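Local coordinates for putative CRISPR-associated endoribonuclease-like protein Cas6nc (Pyrococcus horikoshii, PDB 3QJL) that binds CRISPR RNA as a Cas6-like RAMP protein with a ferredoxin-like fold, in prokaryotic antiviral defence, at residues A[44-49]-A[85-90]. Residues are numbered along the deposited sequence; the frame is centred on the assembly and turned at random.
Sequences AKLLSS and SSNEDI
The last turn of helix 41-47 faces the first turn of helix 88-100, and the backbones stay well apart: the closest pair of CA atoms, Leu47 and Ile90, is 8.1 Å apart. This is helix-to-helix packing within the N-terminal ferredoxin-like domain of a Cas6-family RAMP protein; helix 88-100 follows strand 79-85 of the antiparallel sheet. No hydrogen bond crosses the gap, which is bridged by methyl groups. Ile90 reaches both leucines with different branches. Its CG2, anti to the backbone N, meets Leu47 CD2 at 3.8 Å, the two side chains lying alongside each other and running in opposite senses. Its other branch, with chi1 -72° setting CG1 anti to the carbonyl carbon, carries CD1 to Leu46 CD1 at 4.1 Å. Leu47 and Ile90 are buried, and Leu47 also packs on Leu33 and Val36 of helix 25-39 and on Ile94, one turn beyond Ile90. Leu46 lies nearer the surface, where its CD1 loosely approaches Asn87 ND2 at 4.4 Å. Each helix end has its own polar finish. After helix 41-47, Ser48 OG donates to Lys45 O from above the carbonyl plane, while Leu47 O accepts from the indole NE1 of Trp54. Before helix 88-100, Ser85 OG accepts from Asn87 N at 3.2 Å, closing an ST turn. Asn87 is the N-cap: its OD1 accepts from Asp89 N at 2.8 Å, the donor lying 36° out of the amide plane.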
loop_
_atom_site.group_PDB
_atom_site.type_symbol
_atom_site.label_atom_id
_atom_site.label_comp_id
_atom_site.label_asym_id
_atom_site.label_seq_id
_atom_site.Cartn_x
_atom_site.Cartn_y
_atom_site.Cartn_z
ATOM N N ALA A 44 0.341 23.413 -26.738
ATOM C CA ALA A 44 0.421 21.978 -26.921
ATOM C C ALA A 44 1.893 21.556 -26.933
ATOM O O ALA A 44 2.264 20.547 -26.330
ATOM C CB ALA A 44 -0.272 21.570 -28.210
ATOM N N LYS A 45 2.736 22.343 -27.591
ATOM C CA LYS A 45 4.156 22.011 -27.661
ATOM C C LYS A 45 4.823 21.997 -26.294
ATOM O O LYS A 45 5.863 21.369 -26.123
ATOM C CB LYS A 45 4.907 22.954 -28.603
ATOM C CG LYS A 45 4.451 22.853 -30.050
ATOM C CD LYS A 45 5.510 23.361 -31.018
ATOM C CE LYS A 45 4.908 23.630 -32.390
ATOM N NZ LYS A 45 4.037 24.849 -32.377
ATOM N N LEU A 46 4.241 22.699 -25.329
ATOM C CA LEU A 46 4.767 22.676 -23.965
ATOM C C LEU A 46 4.322 21.394 -23.267
ATOM O O LEU A 46 5.101 20.737 -22.574
ATOM C CB LEU A 46 4.309 23.899 -23.172
ATOM C CG LEU A 46 4.751 25.267 -23.699
ATOM C CD1 LEU A 46 4.318 26.382 -22.750
ATOM C CD2 LEU A 46 6.250 25.309 -23.920
ATOM N N LEU A 47 3.059 21.042 -23.472
ATOM C CA LEU A 47 2.503 19.833 -22.901
ATOM C C LEU A 47 3.349 18.626 -23.270
ATOM O O LEU A 47 3.568 17.734 -22.450
ATOM C CB LEU A 47 1.080 19.618 -23.416
ATOM C CG LEU A 47 -0.031 20.559 -22.959
ATOM C CD1 LEU A 47 -1.369 19.904 -23.246
ATOM C CD2 LEU A 47 0.082 20.880 -21.490
ATOM N N SER A 48 3.816 18.616 -24.510
ATOM C CA SER A 48 4.460 17.462 -25.106
ATOM C C SER A 48 5.948 17.445 -24.783
ATOM O O SER A 48 6.658 16.498 -25.132
ATOM C CB SER A 48 4.248 17.482 -26.621
ATOM O OG SER A 48 4.872 18.618 -27.209
ATOM N N SER A 49 6.423 18.490 -24.111
ATOM C CA SER A 49 7.825 18.547 -23.714
ATOM C C SER A 49 8.123 17.549 -22.600
ATOM O O SER A 49 7.270 17.280 -21.749
ATOM C CB SER A 49 8.196 19.950 -23.253
ATOM O OG SER A 49 9.585 20.058 -23.015
ATOM N N SER A 85 0.002 23.041 -12.824
ATOM C CA SER A 85 1.071 23.680 -13.579
ATOM C C SER A 85 1.435 25.002 -12.934
ATOM O O SER A 85 0.613 25.633 -12.281
ATOM C CB SER A 85 0.596 23.956 -15.013
ATOM O OG SER A 85 1.598 24.601 -15.797
ATOM N N SER A 86 2.657 25.456 -13.174
ATOM C CA SER A 86 3.124 26.703 -12.591
ATOM C C SER A 86 2.691 27.851 -13.491
ATOM O O SER A 86 2.745 29.024 -13.115
ATOM C CB SER A 86 4.643 26.675 -12.472
ATOM O OG SER A 86 5.228 26.321 -13.710
ATOM N N ASN A 87 2.248 27.481 -14.685
ATOM C CA ASN A 87 1.889 28.418 -15.724
ATOM C C ASN A 87 0.386 28.398 -15.917
ATOM O O ASN A 87 -0.156 27.425 -16.450
ATOM C CB ASN A 87 2.563 27.969 -17.010
ATOM C CG ASN A 87 2.318 28.912 -18.168
ATOM O OD1 ASN A 87 1.447 29.793 -18.120
ATOM N ND2 ASN A 87 3.088 28.721 -19.232
ATOM N N GLU A 88 -0.298 29.468 -15.512
ATOM C CA GLU A 88 -1.755 29.424 -15.574
ATOM C C GLU A 88 -2.263 29.647 -16.989
ATOM O O GLU A 88 -3.437 29.446 -17.269
ATOM C CB GLU A 88 -2.432 30.332 -14.544
ATOM C CG GLU A 88 -2.761 31.725 -15.022
ATOM C CD GLU A 88 -1.563 32.642 -14.988
ATOM O OE1 GLU A 88 -0.434 32.119 -14.801
ATOM O OE2 GLU A 88 -1.757 33.876 -15.140
ATOM N N ASP A 89 -1.364 30.005 -17.896
ATOM C CA ASP A 89 -1.717 29.958 -19.305
ATOM C C ASP A 89 -1.884 28.525 -19.811
ATOM O O ASP A 89 -2.742 28.261 -20.654
ATOM C CB ASP A 89 -0.741 30.759 -20.162
ATOM C CG ASP A 89 -1.076 32.244 -20.182
ATOM O OD1 ASP A 89 -2.273 32.588 -20.011
ATOM O OD2 ASP A 89 -0.146 33.065 -20.355
ATOM N N ILE A 90 -1.086 27.593 -19.287
ATOM C CA ILE A 90 -1.282 26.173 -19.597
ATOM C C ILE A 90 -2.603 25.651 -19.019
ATOM O O ILE A 90 -3.358 24.946 -19.695
ATOM C CB ILE A 90 -0.120 25.308 -19.106
ATOM C CG1 ILE A 90 1.116 25.532 -19.970
ATOM C CG2 ILE A 90 -0.498 23.862 -19.183
ATOM C CD1 ILE A 90 2.403 25.107 -19.303
#